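Local coordinates for glycosyl hydrolases family 31 family protein (Aspergillus niger, PDB 6DRU) that releases alpha-xylose from the non-reducing terminal glucose of xyloglucan oligosaccharides, as an alpha-xylosidase of glycosyl hydrolase family 31, at residues A[26-34]-A[214-222]; A[241-250]-A[599-610]. One frame throughout, in Å; residues are numbered along the deposited sequence.

Contact 1 pairs two strands of the large N-terminal beta sheet, whereas contact 2 fastens the chain that leads into the TIM barrel against helix 596-609. Their centres are 29 Å apart and their nearest atoms about 8 Å, without touching. Helix 228-239 bridges them: Val219 and Val221 of contact 1 rest on its Leu238 and Arg234, and Arg241 of contact 2 bonds back to its Gln233 and Ser236. Both lie away from the xylose pocket and its active-site residues Asp395 and Asp487. In sequence, residues 241-250 run straight into strand 252-254 of the barrel, shortly before the pocket residue Leu257.

Contact 1: residues A[26-34]-A[214-222]; sequences YDGFRVRAW and TLVDYVIVA
Val31 sits over one face of the Tyr218 ring, its CB 3.8 Å from the ring centroid, with CG1 and CG2 spread toward the hydroxyl end. Tyr218 reaches it because its CG stands between the backbone N and the carbonyl carbon (chi1 65°), which lays the phenol alongside the valine instead of carrying it away from the neighbouring strand. Phe189 and Phe139 also pack against Tyr218. The same two residues, Val31 and Tyr218, form a hydrogen-bonded pair of the backbone, Val31 N to Tyr218 O at 2.9 Å and Tyr218 N to Val31 O at 3.0 Å. Strands 28-34 and 216-222 run antiparallel here, at 165°, as central members of a mixed sheet in the N-terminal beta region; strand 17-23 lies beyond the first and 187-191 beyond the second. On the other face of the sheet, Arg30 grips Asp217 side-on: Arg30 NH2 gives OD2 of Asp217 a 2.8 Å bond and NE gives OD1 a longer one of 3.3 Å, with the guanidinium and carboxylate planes 34° apart. Asn192 also bonds OD2, and the guanidinium of Arg32, held by Gln22 and Gly61, lies over one face of Arg30's, offset toward its rim. Near the end of the pairing, Leu215 lies beside Trp34, bringing CD1 to 3.5 Å from CE3 of the indole.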
# COMPACT_ATOMS: atom_id res chain seq x y z
N TYR A 26 -9.12 13.94 37.86
CA TYR A 26 -9.56 15.28 38.25
C TYR A 26 -9.49 16.21 37.06
O TYR A 26 -8.44 16.35 36.43
CB TYR A 26 -8.69 15.81 39.39
CG TYR A 26 -8.92 15.13 40.72
CD1 TYR A 26 -10.21 14.89 41.19
CD2 TYR A 26 -7.85 14.74 41.52
CE1 TYR A 26 -10.42 14.28 42.41
CE2 TYR A 26 -8.06 14.12 42.74
CZ TYR A 26 -9.35 13.89 43.18
OH TYR A 26 -9.56 13.28 44.39
N ASP A 27 -10.62 16.85 36.74
CA ASP A 27 -10.69 17.89 35.71
C ASP A 27 -10.20 17.39 34.36
O ASP A 27 -9.53 18.11 33.62
CB ASP A 27 -9.90 19.13 36.13
CG ASP A 27 -10.01 19.43 37.61
OD1 ASP A 27 -11.12 19.77 38.08
OD2 ASP A 27 -8.98 19.34 38.32
N GLY A 28 -10.54 16.15 34.02
CA GLY A 28 -10.05 15.55 32.79
C GLY A 28 -11.13 14.78 32.06
O GLY A 28 -12.06 14.25 32.66
N PHE A 29 -10.98 14.73 30.73
CA PHE A 29 -11.81 13.90 29.87
C PHE A 29 -10.91 13.02 29.01
O PHE A 29 -9.82 13.44 28.59
CB PHE A 29 -12.71 14.75 28.96
CG PHE A 29 -13.97 15.21 29.63
CD1 PHE A 29 -14.88 14.30 30.11
CD2 PHE A 29 -14.25 16.56 29.76
CE1 PHE A 29 -16.05 14.72 30.73
CE2 PHE A 29 -15.41 16.99 30.37
CZ PHE A 29 -16.31 16.06 30.86
N ARG A 30 -11.35 11.79 28.77
CA ARG A 30 -10.67 10.87 27.88
C ARG A 30 -11.55 10.61 26.66
O ARG A 30 -12.72 10.25 26.81
CB ARG A 30 -10.34 9.55 28.58
CG ARG A 30 -9.57 8.58 27.71
CD ARG A 30 -9.39 7.23 28.39
NE ARG A 30 -8.41 6.41 27.67
CZ ARG A 30 -8.18 5.13 27.94
NH1 ARG A 30 -8.85 4.52 28.90
NH2 ARG A 30 -7.27 4.47 27.24
N VAL A 31 -10.98 10.79 25.47
CA VAL A 31 -11.72 10.65 24.22
C VAL A 31 -11.09 9.53 23.40
O VAL A 31 -9.87 9.50 23.22
CB VAL A 31 -11.72 11.97 23.42
CG1 VAL A 31 -12.39 11.77 22.07
CG2 VAL A 31 -12.43 13.06 24.21
N ARG A 32 -11.93 8.61 22.93
CA ARG A 32 -11.50 7.53 22.04
C ARG A 32 -12.46 7.45 20.86
O ARG A 32 -13.68 7.57 21.03
CB ARG A 32 -11.44 6.19 22.79
CG ARG A 32 -10.15 6.01 23.58
CD ARG A 32 -10.13 4.70 24.35
NE ARG A 32 -11.06 4.72 25.48
CZ ARG A 32 -11.14 3.76 26.39
NH1 ARG A 32 -10.34 2.70 26.32
NH2 ARG A 32 -12.01 3.85 27.38
N ALA A 33 -11.91 7.24 19.67
CA ALA A 33 -12.69 7.21 18.45
C ALA A 33 -12.14 6.14 17.51
O ALA A 33 -10.92 5.94 17.44
CB ALA A 33 -12.70 8.57 17.75
N TRP A 34 -13.04 5.47 16.79
CA TRP A 34 -12.65 4.43 15.85
C TRP A 34 -13.68 4.29 14.75
O TRP A 34 -14.89 4.40 15.03
CB TRP A 34 -12.46 3.08 16.55
CG TRP A 34 -13.71 2.55 17.22
CD1 TRP A 34 -14.67 1.76 16.65
CD2 TRP A 34 -14.11 2.75 18.57
NE1 TRP A 34 -15.65 1.47 17.56
CE2 TRP A 34 -15.33 2.07 18.75
CE3 TRP A 34 -13.57 3.45 19.65
CZ2 TRP A 34 -16.01 2.06 19.97
CZ3 TRP A 34 -14.25 3.45 20.86
CH2 TRP A 34 -15.46 2.75 21.01
N THR A 214 -5.48 1.29 15.01
CA THR A 214 -6.84 0.79 15.03
C THR A 214 -7.74 1.58 15.97
O THR A 214 -8.92 1.24 16.10
CB THR A 214 -6.87 -0.69 15.41
OG1 THR A 214 -6.50 -0.84 16.79
CG2 THR A 214 -5.91 -1.49 14.54
N LEU A 215 -7.21 2.63 16.61
CA LEU A 215 -7.95 3.38 17.62
C LEU A 215 -7.22 4.67 17.97
O LEU A 215 -6.01 4.66 18.22
CB LEU A 215 -8.14 2.54 18.88
CG LEU A 215 -8.68 3.27 20.11
CD1 LEU A 215 -10.08 3.79 19.85
CD2 LEU A 215 -8.65 2.37 21.34
N VAL A 216 -7.95 5.79 17.99
CA VAL A 216 -7.42 7.08 18.40
C VAL A 216 -7.78 7.30 19.86
O VAL A 216 -8.89 6.97 20.29
CB VAL A 216 -7.95 8.22 17.51
CG1 VAL A 216 -7.33 9.55 17.91
CG2 VAL A 216 -7.67 7.92 16.05
N ASP A 217 -6.85 7.86 20.63
CA ASP A 217 -7.02 7.98 22.08
C ASP A 217 -6.24 9.19 22.57
O ASP A 217 -5.03 9.28 22.37
CB ASP A 217 -6.53 6.70 22.78
CG ASP A 217 -6.81 6.70 24.28
OD1 ASP A 217 -7.49 7.63 24.76
OD2 ASP A 217 -6.36 5.76 24.96
N TYR A 218 -6.94 10.13 23.21
CA TYR A 218 -6.28 11.28 23.82
C TYR A 218 -7.01 11.68 25.09
O TYR A 218 -8.17 11.32 25.31
CB TYR A 218 -6.18 12.46 22.84
CG TYR A 218 -7.50 13.09 22.42
CD1 TYR A 218 -8.10 14.08 23.20
CD2 TYR A 218 -8.11 12.73 21.23
CE1 TYR A 218 -9.29 14.66 22.81
CE2 TYR A 218 -9.30 13.31 20.84
CZ TYR A 218 -9.89 14.28 21.63
OH TYR A 218 -11.07 14.86 21.24
N VAL A 219 -6.30 12.43 25.93
CA VAL A 219 -6.81 12.90 27.22
C VAL A 219 -6.51 14.39 27.32
O VAL A 219 -5.41 14.84 26.99
CB VAL A 219 -6.18 12.14 28.41
CG1 VAL A 219 -6.72 12.67 29.73
CG2 VAL A 219 -6.43 10.65 28.28
N ILE A 220 -7.50 15.17 27.78
CA ILE A 220 -7.34 16.60 28.00
C ILE A 220 -7.71 16.91 29.44
O ILE A 220 -8.74 16.44 29.94
CB ILE A 220 -8.19 17.42 27.01
CG1 ILE A 220 -8.01 18.92 27.26
CG2 ILE A 220 -9.66 17.04 27.08
CD1 ILE A 220 -8.66 19.80 26.21
N VAL A 221 -6.86 17.68 30.11
CA VAL A 221 -7.06 18.04 31.51
C VAL A 221 -6.89 19.55 31.65
O VAL A 221 -5.98 20.14 31.05
CB VAL A 221 -6.09 17.28 32.44
CG1 VAL A 221 -4.64 17.49 32.00
CG2 VAL A 221 -6.28 17.71 33.88
N ALA A 222 -7.77 20.17 32.43
CA ALA A 222 -7.78 21.62 32.60
C ALA A 222 -7.26 22.02 33.98
O ALA A 222 -7.38 21.27 34.95
CB ALA A 222 -9.19 22.18 32.42

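Contact 2: residues A[241-250]-A[599-610]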
# COMPACT_ATOMS: atom_id res chain seq x y z
N ARG A 241 3.82 8.36 38.33
CA ARG A 241 4.51 9.09 39.38
C ARG A 241 5.89 8.48 39.58
O ARG A 241 6.02 7.27 39.80
CB ARG A 241 3.72 9.05 40.69
CG ARG A 241 2.46 9.90 40.69
CD ARG A 241 2.79 11.36 40.97
NE ARG A 241 1.62 12.22 40.79
CZ ARG A 241 0.60 12.26 41.64
NH1 ARG A 241 0.59 11.49 42.72
NH2 ARG A 241 -0.43 13.07 41.41
N ALA A 242 6.92 9.32 39.49
CA ALA A 242 8.29 8.82 39.55
C ALA A 242 8.58 8.20 40.92
O ALA A 242 7.99 8.60 41.93
CB ALA A 242 9.28 9.95 39.28
N PRO A 243 9.47 7.23 40.97
CA PRO A 243 9.89 6.65 42.25
C PRO A 243 10.93 7.53 42.93
O PRO A 243 11.37 8.55 42.40
CB PRO A 243 10.48 5.30 41.84
CG PRO A 243 11.01 5.55 40.46
CD PRO A 243 10.06 6.52 39.82
N ALA A 244 11.31 7.13 44.14
CA ALA A 244 12.38 7.92 44.73
C ALA A 244 13.73 7.34 44.34
O ALA A 244 13.92 6.12 44.39
CB ALA A 244 12.25 7.96 46.25
N PRO A 245 14.69 8.18 43.96
CA PRO A 245 15.97 7.66 43.48
C PRO A 245 16.81 7.14 44.63
O PRO A 245 16.65 7.58 45.78
CB PRO A 245 16.62 8.89 42.82
CG PRO A 245 16.08 10.03 43.60
CD PRO A 245 14.65 9.66 43.94
N PRO A 246 17.71 6.19 44.36
CA PRO A 246 18.65 5.78 45.41
C PRO A 246 19.61 6.91 45.74
O PRO A 246 20.00 7.69 44.87
CB PRO A 246 19.39 4.59 44.77
CG PRO A 246 19.27 4.83 43.31
CD PRO A 246 17.94 5.49 43.10
N ASP A 247 19.97 7.00 47.03
CA ASP A 247 20.73 8.16 47.50
C ASP A 247 22.07 8.29 46.80
O ASP A 247 22.53 9.41 46.56
CB ASP A 247 20.93 8.07 49.02
CG ASP A 247 19.63 8.26 49.79
OD1 ASP A 247 18.73 8.95 49.28
OD2 ASP A 247 19.53 7.73 50.92
N PHE A 248 22.71 7.17 46.45
CA PHE A 248 24.03 7.24 45.85
C PHE A 248 24.00 7.90 44.48
O PHE A 248 24.98 8.55 44.08
CB PHE A 248 24.65 5.84 45.75
CG PHE A 248 24.16 5.04 44.57
CD1 PHE A 248 22.97 4.35 44.63
CD2 PHE A 248 24.91 4.98 43.41
CE1 PHE A 248 22.53 3.61 43.54
CE2 PHE A 248 24.47 4.25 42.32
CZ PHE A 248 23.28 3.57 42.39
N SER A 249 22.89 7.77 43.75
CA SER A 249 22.79 8.34 42.41
C SER A 249 22.79 9.87 42.41
O SER A 249 22.96 10.47 41.35
CB SER A 249 21.54 7.83 41.71
OG SER A 249 20.37 8.21 42.41
N LEU A 250 22.60 10.51 43.57
CA LEU A 250 22.58 11.96 43.64
C LEU A 250 23.97 12.57 43.76
O LEU A 250 24.08 13.80 43.85
CB LEU A 250 21.72 12.41 44.83
CG LEU A 250 20.28 11.91 44.83
CD1 LEU A 250 19.56 12.35 46.11
CD2 LEU A 250 19.54 12.40 43.60
N LEU A 599 18.64 17.98 47.32
CA LEU A 599 18.34 17.11 46.19
C LEU A 599 17.35 16.02 46.57
O LEU A 599 16.35 15.81 45.87
CB LEU A 599 19.63 16.49 45.66
CG LEU A 599 20.56 17.42 44.89
CD1 LEU A 599 21.94 16.79 44.74
CD2 LEU A 599 19.97 17.74 43.53
N LYS A 600 17.61 15.32 47.68
CA LYS A 600 16.72 14.24 48.08
C LYS A 600 15.34 14.76 48.43
O LYS A 600 14.34 14.05 48.27
CB LYS A 600 17.34 13.47 49.25
CG LYS A 600 16.43 12.45 49.90
CD LYS A 600 17.01 11.91 51.20
CE LYS A 600 16.49 10.52 51.51
NZ LYS A 600 17.37 9.78 52.46
N SER A 601 15.25 16.01 48.88
CA SER A 601 13.95 16.59 49.22
C SER A 601 13.14 16.94 47.97
O SER A 601 11.94 16.68 47.91
CB SER A 601 14.14 17.82 50.10
OG SER A 601 12.89 18.31 50.55
N ILE A 602 13.79 17.54 46.96
CA ILE A 602 13.06 17.91 45.76
C ILE A 602 12.78 16.69 44.89
O ILE A 602 11.79 16.67 44.14
CB ILE A 602 13.81 19.00 44.97
CG1 ILE A 602 15.16 18.49 44.46
CG2 ILE A 602 14.01 20.24 45.84
CD1 ILE A 602 15.92 19.50 43.63
N PHE A 603 13.63 15.67 44.95
CA PHE A 603 13.33 14.42 44.26
C PHE A 603 12.14 13.71 44.90
O PHE A 603 11.41 12.98 44.22
CB PHE A 603 14.55 13.50 44.25
CG PHE A 603 15.38 13.61 43.01
CD1 PHE A 603 15.08 12.85 41.89
CD2 PHE A 603 16.47 14.47 42.95
CE1 PHE A 603 15.85 12.94 40.74
CE2 PHE A 603 17.23 14.56 41.81
CZ PHE A 603 16.92 13.80 40.70
N ASN A 604 11.93 13.92 46.20
CA ASN A 604 10.81 13.30 46.89
C ASN A 604 9.49 13.96 46.50
O ASN A 604 8.47 13.28 46.34
CB ASN A 604 11.02 13.36 48.40
CG ASN A 604 9.88 12.74 49.17
OD1 ASN A 604 8.95 13.44 49.60
ND2 ASN A 604 9.92 11.43 49.36
N GLN A 605 9.49 15.29 46.34
CA GLN A 605 8.28 15.98 45.92
C GLN A 605 7.90 15.65 44.49
O GLN A 605 6.71 15.58 44.16
CB GLN A 605 8.43 17.49 46.11
CG GLN A 605 7.98 17.96 47.47
CD GLN A 605 6.51 17.70 47.70
OE1 GLN A 605 5.67 18.07 46.88
NE2 GLN A 605 6.19 17.06 48.81
N PHE A 606 8.89 15.46 43.62
CA PHE A 606 8.61 14.95 42.28
C PHE A 606 7.99 13.56 42.35
O PHE A 606 7.18 13.19 41.49
CB PHE A 606 9.89 14.93 41.44
CG PHE A 606 9.68 14.49 40.02
CD1 PHE A 606 8.83 15.19 39.18
CD2 PHE A 606 10.35 13.39 39.52
CE1 PHE A 606 8.64 14.79 37.87
CE2 PHE A 606 10.17 12.99 38.20
CZ PHE A 606 9.31 13.69 37.38
N HIS A 607 8.36 12.78 43.37
CA HIS A 607 7.79 11.45 43.53
C HIS A 607 6.35 11.49 44.03
O HIS A 607 5.57 10.58 43.74
CB HIS A 607 8.67 10.64 44.49
CG HIS A 607 7.93 9.57 45.23
ND1 HIS A 607 7.39 8.46 44.61
CD2 HIS A 607 7.63 9.45 46.55
CE1 HIS A 607 6.80 7.70 45.51
NE2 HIS A 607 6.93 8.27 46.70
N LEU A 608 5.98 12.54 44.77
CA LEU A 608 4.65 12.58 45.38
C LEU A 608 3.62 13.28 44.50
O LEU A 608 2.50 12.78 44.35
CB LEU A 608 4.71 13.28 46.74
CG LEU A 608 5.61 12.69 47.82
CD1 LEU A 608 5.69 13.65 49.00
CD2 LEU A 608 5.11 11.33 48.28
N THR A 609 3.97 14.43 43.92
CA THR A 609 3.02 15.25 43.19
C THR A 609 3.41 15.47 41.73
O THR A 609 2.66 16.13 41.01
CB THR A 609 2.83 16.61 43.88
OG1 THR A 609 4.11 17.19 44.16
CG2 THR A 609 2.05 16.44 45.17
N GLY A 610 4.55 14.96 41.29
CA GLY A 610 5.09 15.37 40.01
C GLY A 610 5.61 16.78 40.01
O GLY A 610 5.64 17.43 38.96
O HOH W 1 5.90 12.11 38.84
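The carbonyl oxygen of Ala242 takes the N-H of the His607 imidazole, ND1 to O 2.7 Å; the oxygen lies in the ring plane and the donor in the carbonyl plane. His607 has its CG roughly anti to the backbone N (chi1 152°), which swings the ring off the helix and down to the extended chain. At the amide N of Ala242, a water accepts the N-H and donates to Phe606 O, so both polar backbone atoms of Ala242 are tied to the helix. The methyl of Ala242 meets the Phe606 ring, CB to CE2 3.3 Å. Farther along, Phe603 receives two aliphatic groups on the same side of its ring: CD2 of Leu250 lies over the face, 4.0 Å from the centroid, and CG of Pro245 comes in obliquely near CD1. Trp512 and Phe553 meet this ring edge-to-face, joining the helix to the core of the TIM-barrel domain, whose strand 252-254 begins just after Leu250. At the helix's last turn, Arg241 lays one face of its guanidinium over Thr609 CA, with its bonds going elsewhere, to Ser236, Gln233 and Glu53. Near the start of 599-610, the extended chain of Lys600 makes a weak salt bridge to Asp247, NZ to OD2 3.4 Å. ND1 of His607 probably carries a proton, since a carbonyl can only accept, while the arginine's positive charge beside the carbonyl end of the helix is likely to be electrostatically favourable.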